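Local coordinates for transcriptional activator PlcR protein (PDB 3U3W) that activates transcription of virulence genes as a quorum-sensing regulator, binding DNA through a helix-turn-helix domain when its signal peptide PapR occupies the helical-repeat domain, at residues 151-163 and 177-191. Numbering follows the deposited sequence.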
loop_
_atom_site.group_PDB
_atom_site.type_symbol
_atom_site.label_atom_id
_atom_site.label_comp_id
_atom_site.label_asym_id
_atom_site.label_seq_id
_atom_site.Cartn_x
_atom_site.Cartn_y
_atom_site.Cartn_z
ATOM N N VAL A 151 -7.512 -2.097 -11.367
ATOM C CA VAL A 151 -8.906 -2.539 -11.338
ATOM C C VAL A 151 -9.859 -1.528 -10.684
ATOM O O VAL A 151 -11.060 -1.686 -10.777
ATOM C CB VAL A 151 -9.086 -3.956 -10.681
ATOM C CG1 VAL A 151 -8.162 -4.967 -11.320
ATOM C CG2 VAL A 151 -8.874 -3.916 -9.166
ATOM N N TYR A 152 -9.322 -0.493 -10.039
ATOM C CA TYR A 152 -10.150 0.451 -9.278
ATOM C C TYR A 152 -10.490 1.745 -10.013
ATOM O O TYR A 152 -11.233 2.571 -9.478
ATOM C CB TYR A 152 -9.476 0.811 -7.950
ATOM C CG TYR A 152 -9.246 -0.385 -7.070
ATOM C CD1 TYR A 152 -10.251 -0.867 -6.243
ATOM C CD2 TYR A 152 -8.023 -1.044 -7.075
ATOM C CE1 TYR A 152 -10.043 -1.977 -5.442
ATOM C CE2 TYR A 152 -7.807 -2.146 -6.283
ATOM C CZ TYR A 152 -8.820 -2.613 -5.467
ATOM O OH TYR A 152 -8.595 -3.721 -4.673
ATOM N N GLN A 153 -9.943 1.925 -11.216
ATOM C CA GLN A 153 -10.070 3.189 -11.949
ATOM C C GLN A 153 -11.524 3.638 -12.222
ATOM O O GLN A 153 -11.858 4.792 -11.994
ATOM C CB GLN A 153 -9.267 3.137 -13.245
ATOM C CG GLN A 153 -9.175 4.466 -13.951
ATOM C CD GLN A 153 -7.903 4.598 -14.771
ATOM O OE1 GLN A 153 -6.826 4.891 -14.233
ATOM N NE2 GLN A 153 -8.018 4.380 -16.078
ATOM N N ASN A 154 -12.375 2.730 -12.701
ATOM C CA ASN A 154 -13.801 3.018 -12.834
ATOM C C ASN A 154 -14.466 3.460 -11.525
ATOM O O ASN A 154 -15.341 4.334 -11.533
ATOM C CB ASN A 154 -14.564 1.816 -13.409
ATOM C CG ASN A 154 -14.194 1.525 -14.830
ATOM O OD1 ASN A 154 -13.717 2.395 -15.548
ATOM N ND2 ASN A 154 -14.401 0.286 -15.249
ATOM N N LEU A 155 -14.076 2.839 -10.412
ATOM C CA LEU A 155 -14.619 3.226 -9.115
ATOM C C LEU A 155 -14.180 4.647 -8.768
ATOM O O LEU A 155 -14.962 5.434 -8.243
ATOM C CB LEU A 155 -14.243 2.219 -8.017
ATOM C CG LEU A 155 -14.821 0.815 -8.253
ATOM C CD1 LEU A 155 -14.513 -0.123 -7.110
ATOM C CD2 LEU A 155 -16.319 0.871 -8.478
ATOM N N TYR A 156 -12.939 4.984 -9.102
ATOM C CA TYR A 156 -12.446 6.335 -8.863
ATOM C C TYR A 156 -13.254 7.374 -9.662
ATOM O O TYR A 156 -13.568 8.458 -9.169
ATOM C CB TYR A 156 -10.976 6.439 -9.233
ATOM C CG TYR A 156 -10.053 5.503 -8.484
ATOM C CD1 TYR A 156 -10.404 4.994 -7.244
ATOM C CD2 TYR A 156 -8.814 5.137 -9.023
ATOM C CE1 TYR A 156 -9.546 4.133 -6.551
ATOM C CE2 TYR A 156 -7.962 4.291 -8.354
ATOM C CZ TYR A 156 -8.330 3.787 -7.110
ATOM O OH TYR A 156 -7.489 2.938 -6.423
ATOM N N ILE A 157 -13.593 7.024 -10.897
ATOM C CA ILE A 157 -14.429 7.870 -11.740
ATOM C C ILE A 157 -15.866 7.997 -11.169
ATOM O O ILE A 157 -16.441 9.094 -11.127
ATOM C CB ILE A 157 -14.393 7.369 -13.212
ATOM C CG1 ILE A 157 -12.977 7.543 -13.781
ATOM C CG2 ILE A 157 -15.397 8.132 -14.090
ATOM C CD1 ILE A 157 -12.723 6.808 -15.085
ATOM N N GLU A 158 -16.427 6.887 -10.694
ATOM C CA GLU A 158 -17.721 6.941 -10.027
ATOM C C GLU A 158 -17.710 7.825 -8.789
ATOM O O GLU A 158 -18.702 8.502 -8.493
ATOM C CB GLU A 158 -18.219 5.539 -9.694
ATOM C CG GLU A 158 -18.708 4.792 -10.926
ATOM C CD GLU A 158 -18.875 3.310 -10.675
ATOM O OE1 GLU A 158 -18.528 2.501 -11.563
ATOM O OE2 GLU A 158 -19.355 2.952 -9.587
ATOM N N ASN A 159 -16.592 7.825 -8.067
ATOM C CA ASN A 159 -16.486 8.637 -6.874
ATOM C C ASN A 159 -16.514 10.107 -7.254
ATOM O O ASN A 159 -17.234 10.880 -6.640
ATOM C CB ASN A 159 -15.235 8.285 -6.045
ATOM C CG ASN A 159 -14.973 9.295 -4.919
ATOM O OD1 ASN A 159 -15.574 9.246 -3.844
ATOM N ND2 ASN A 159 -14.103 10.230 -5.183
ATOM N N ALA A 160 -15.744 10.496 -8.269
ATOM C CA ALA A 160 -15.824 11.871 -8.808
ATOM C C ALA A 160 -17.259 12.257 -9.229
ATOM O O ALA A 160 -17.775 13.296 -8.830
ATOM C CB ALA A 160 -14.844 12.068 -9.976
ATOM N N ILE A 161 -17.906 11.399 -10.011
ATOM C CA ILE A 161 -19.292 11.626 -10.380
ATOM C C ILE A 161 -20.176 11.851 -9.145
ATOM O O ILE A 161 -20.959 12.796 -9.101
ATOM C CB ILE A 161 -19.843 10.467 -11.230
ATOM C CG1 ILE A 161 -19.177 10.455 -12.613
ATOM C CG2 ILE A 161 -21.352 10.585 -11.353
ATOM C CD1 ILE A 161 -19.442 9.191 -13.442
ATOM N N ALA A 162 -20.035 10.997 -8.131
ATOM C CA ALA A 162 -20.851 11.120 -6.920
ATOM C C ALA A 162 -20.587 12.425 -6.142
ATOM O O ALA A 162 -21.513 13.024 -5.590
ATOM C CB ALA A 162 -20.643 9.914 -6.027
ATOM N N ASN A 163 -19.321 12.851 -6.104
ATOM C CA ASN A 163 -18.933 14.114 -5.480
ATOM C C ASN A 163 -19.600 15.303 -6.149
ATOM O O ASN A 163 -19.961 16.272 -5.496
ATOM C CB ASN A 163 -17.410 14.331 -5.575
ATOM C CG ASN A 163 -16.618 13.481 -4.580
ATOM O OD1 ASN A 163 -17.176 12.892 -3.662
ATOM N ND2 ASN A 163 -15.307 13.434 -4.761
ATOM N N LEU A 177 -25.056 6.813 -5.152
ATOM C CA LEU A 177 -23.868 6.419 -5.896
ATOM C C LEU A 177 -22.726 6.020 -4.947
ATOM O O LEU A 177 -22.019 5.042 -5.190
ATOM C CB LEU A 177 -23.438 7.497 -6.897
ATOM C CG LEU A 177 -22.222 7.110 -7.757
ATOM C CD1 LEU A 177 -22.263 5.643 -8.222
ATOM C CD2 LEU A 177 -22.027 8.043 -8.959
ATOM N N PHE A 178 -22.572 6.755 -3.851
ATOM C CA PHE A 178 -21.620 6.366 -2.815
ATOM C C PHE A 178 -21.906 4.964 -2.279
ATOM O O PHE A 178 -20.995 4.125 -2.175
ATOM C CB PHE A 178 -21.609 7.383 -1.671
ATOM C CG PHE A 178 -20.950 8.672 -2.040
ATOM C CD1 PHE A 178 -19.678 8.670 -2.629
ATOM C CD2 PHE A 178 -21.589 9.884 -1.832
ATOM C CE1 PHE A 178 -19.060 9.857 -3.005
ATOM C CE2 PHE A 178 -20.973 11.074 -2.198
ATOM C CZ PHE A 178 -19.698 11.055 -2.786
ATOM N N GLU A 179 -23.168 4.703 -1.942
ATOM C CA GLU A 179 -23.549 3.379 -1.472
ATOM C C GLU A 179 -23.230 2.303 -2.511
ATOM O O GLU A 179 -22.772 1.232 -2.150
ATOM C CB GLU A 179 -25.022 3.331 -1.079
ATOM C CG GLU A 179 -25.377 4.209 0.111
ATOM C CD GLU A 179 -26.847 4.090 0.481
ATOM O OE1 GLU A 179 -27.607 3.500 -0.314
ATOM O OE2 GLU A 179 -27.237 4.571 1.568
ATOM N N GLN A 180 -23.456 2.577 -3.793
ATOM C CA GLN A 180 -23.112 1.590 -4.824
ATOM C C GLN A 180 -21.616 1.305 -4.867
ATOM O O GLN A 180 -21.220 0.164 -5.087
ATOM C CB GLN A 180 -23.533 2.044 -6.215
ATOM C CG GLN A 180 -24.943 1.736 -6.644
ATOM C CD GLN A 180 -25.274 2.454 -7.948
ATOM O OE1 GLN A 180 -26.198 3.273 -8.000
ATOM N NE2 GLN A 180 -24.492 2.177 -9.000
ATOM N N ILE A 181 -20.795 2.346 -4.699
ATOM C CA ILE A 181 -19.331 2.185 -4.702
ATOM C C ILE A 181 -18.847 1.322 -3.537
ATOM O O ILE A 181 -18.054 0.394 -3.725
ATOM C CB ILE A 181 -18.569 3.548 -4.715
ATOM C CG1 ILE A 181 -18.879 4.326 -5.991
ATOM C CG2 ILE A 181 -17.056 3.330 -4.585
ATOM C CD1 ILE A 181 -18.692 5.823 -5.870
ATOM N N LEU A 182 -19.325 1.613 -2.333
ATOM C CA LEU A 182 -18.973 0.808 -1.159
ATOM C C LEU A 182 -19.344 -0.659 -1.339
ATOM O O LEU A 182 -18.634 -1.542 -0.861
ATOM C CB LEU A 182 -19.620 1.368 0.109
ATOM C CG LEU A 182 -19.098 2.770 0.453
ATOM C CD1 LEU A 182 -19.909 3.432 1.559
ATOM C CD2 LEU A 182 -17.606 2.723 0.800
ATOM N N LYS A 183 -20.453 -0.899 -2.039
ATOM C CA LYS A 183 -20.943 -2.245 -2.331
ATOM C C LYS A 183 -20.050 -2.974 -3.338
ATOM O O LYS A 183 -19.685 -4.131 -3.135
ATOM C CB LYS A 183 -22.392 -2.174 -2.837
ATOM C CG LYS A 183 -23.058 -3.525 -3.084
ATOM C CD LYS A 183 -24.548 -3.367 -3.391
ATOM C CE LYS A 183 -25.274 -4.720 -3.405
ATOM N NZ LYS A 183 -24.666 -5.718 -4.340
ATOM N N GLN A 184 -19.708 -2.287 -4.422
ATOM C CA GLN A 184 -18.773 -2.807 -5.411
ATOM C C GLN A 184 -17.403 -3.088 -4.804
ATOM O O GLN A 184 -16.711 -3.989 -5.261
ATOM C CB GLN A 184 -18.635 -1.831 -6.588
ATOM C CG GLN A 184 -19.918 -1.644 -7.401
ATOM C CD GLN A 184 -19.803 -0.546 -8.450
ATOM O OE1 GLN A 184 -19.025 -0.658 -9.395
ATOM N NE2 GLN A 184 -20.586 0.517 -8.290
ATOM N N LEU A 185 -17.028 -2.320 -3.776
ATOM C CA LEU A 185 -15.771 -2.525 -3.057
ATOM C C LEU A 185 -15.748 -3.806 -2.220
ATOM O O LEU A 185 -14.703 -4.452 -2.104
ATOM C CB LEU A 185 -15.467 -1.335 -2.144
ATOM C CG LEU A 185 -14.712 -0.168 -2.761
ATOM C CD1 LEU A 185 -14.333 0.828 -1.679
ATOM C CD2 LEU A 185 -13.470 -0.678 -3.463
ATOM N N GLU A 186 -16.889 -4.151 -1.618
ATOM C CA GLU A 186 -17.029 -5.395 -0.853
ATOM C C GLU A 186 -16.496 -6.550 -1.684
ATOM O O GLU A 186 -15.725 -7.385 -1.204
ATOM C CB GLU A 186 -18.500 -5.674 -0.530
ATOM C CG GLU A 186 -19.211 -4.598 0.288
ATOM C CD GLU A 186 -19.041 -4.783 1.792
ATOM O OE1 GLU A 186 -18.674 -5.904 2.226
ATOM O OE2 GLU A 186 -19.281 -3.802 2.536
ATOM N N ALA A 187 -16.922 -6.565 -2.944
ATOM C CA ALA A 187 -16.541 -7.574 -3.928
ATOM C C ALA A 187 -15.056 -7.573 -4.301
ATOM O O ALA A 187 -14.447 -8.632 -4.414
ATOM C CB ALA A 187 -17.396 -7.420 -5.196
ATOM N N LEU A 188 -14.475 -6.398 -4.507
ATOM C CA LEU A 188 -13.098 -6.343 -4.961
ATOM C C LEU A 188 -12.110 -6.548 -3.823
ATOM O O LEU A 188 -12.417 -6.355 -2.653
ATOM C CB LEU A 188 -12.796 -5.031 -5.693
ATOM C CG LEU A 188 -13.693 -4.683 -6.884
ATOM C CD1 LEU A 188 -13.064 -3.572 -7.723
ATOM C CD2 LEU A 188 -13.962 -5.903 -7.741
ATOM N N HIS A 189 -10.910 -6.962 -4.191
ATOM C CA HIS A 189 -9.804 -7.045 -3.253
ATOM C C HIS A 189 -9.645 -5.740 -2.471
ATOM O O HIS A 189 -10.100 -4.680 -2.900
ATOM C CB HIS A 189 -8.518 -7.447 -3.987
ATOM C CG HIS A 189 -8.458 -8.908 -4.312
ATOM N ND1 HIS A 189 -9.565 -9.626 -4.712
ATOM C CD2 HIS A 189 -7.432 -9.792 -4.265
ATOM C CE1 HIS A 189 -9.222 -10.887 -4.908
ATOM N NE2 HIS A 189 -7.934 -11.014 -4.643
ATOM N N ASP A 190 -9.017 -5.830 -1.310
ATOM C CA ASP A 190 -8.901 -4.683 -0.433
ATOM C C ASP A 190 -8.156 -3.496 -1.032
ATOM O O ASP A 190 -7.028 -3.613 -1.507
ATOM C CB ASP A 190 -8.294 -5.097 0.910
ATOM C CG ASP A 190 -9.181 -6.097 1.669
ATOM O OD1 ASP A 190 -10.409 -6.184 1.360
ATOM O OD2 ASP A 190 -8.639 -6.797 2.561
ATOM N N ASN A 191 -8.838 -2.357 -1.010
ATOM C CA ASN A 191 -8.257 -1.056 -1.285
ATOM C C ASN A 191 -8.806 -0.145 -0.203
ATOM O O ASN A 191 -9.736 0.629 -0.436
ATOM C CB ASN A 191 -8.688 -0.555 -2.656
ATOM C CG ASN A 191 -7.983 0.734 -3.061
ATOM O OD1 ASN A 191 -7.337 1.408 -2.246
ATOM N ND2 ASN A 191 -8.120 1.089 -4.329
#
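The Tyr152 ring lies between Asn191 on one face, with ND2 3.3 Å above the plane and over its centre, and Val151 CG2 on the opposite face, offset toward the rim. Ring and Asn191 amide stand 78° apart, so the amide meets the ring by one end; Asn191 CB adds a CH-pi contact on the ring, 3.8 Å from the centroid. At the ring edge the hydroxyl Tyr152 OH donates to His189 O; the 2.5 Å distance is short and the approach, well above the carbonyl plane, misses the lone pairs, so no strength can be read from it. A chi1 of -174° swings the Asn191 amide away from its own backbone nitrogen, and ND2 also reaches Tyr156 OH at 2.9 Å; that oxygen lies in the amide plane, although the N-H points to it at a bent angle.

At the other end, Ala162 CB sits over one face of Phe178, 3.6 Å from the ring centroid, while Asn159 OD1, itself hydrogen-bonded to Asn201, and Asn163 OD1 lie at its edge. Between these rings Leu155 CD1 meets Leu188 CD1 tip to tip at 3.8 Å and also touches Leu185 CD2, and Ile181 CD1 packs on backbone, 3.6 Å from Asn159 N. Gln184 NE2 donates to the syn lone pair of Glu158 OE2 at 3.0 Å; Glu158 OE2 lies out of the Gln184 amide plane.

Helices 153-167 and 171-187 are consecutive, nearly antiparallel (161°) helices of the TPR-like C-terminal domain. Asn159 ND2 bonds to the backbone of the bound peptide and Asn163 ND2 does so weakly, which places this packing beside the peptide-binding surface. Asn191 is the N-cap of helix 192-208: OD1 weakly caps Phe194 N while ND2 serves Tyr156, one amide divided between a helix end and a tyrosine hydroxyl.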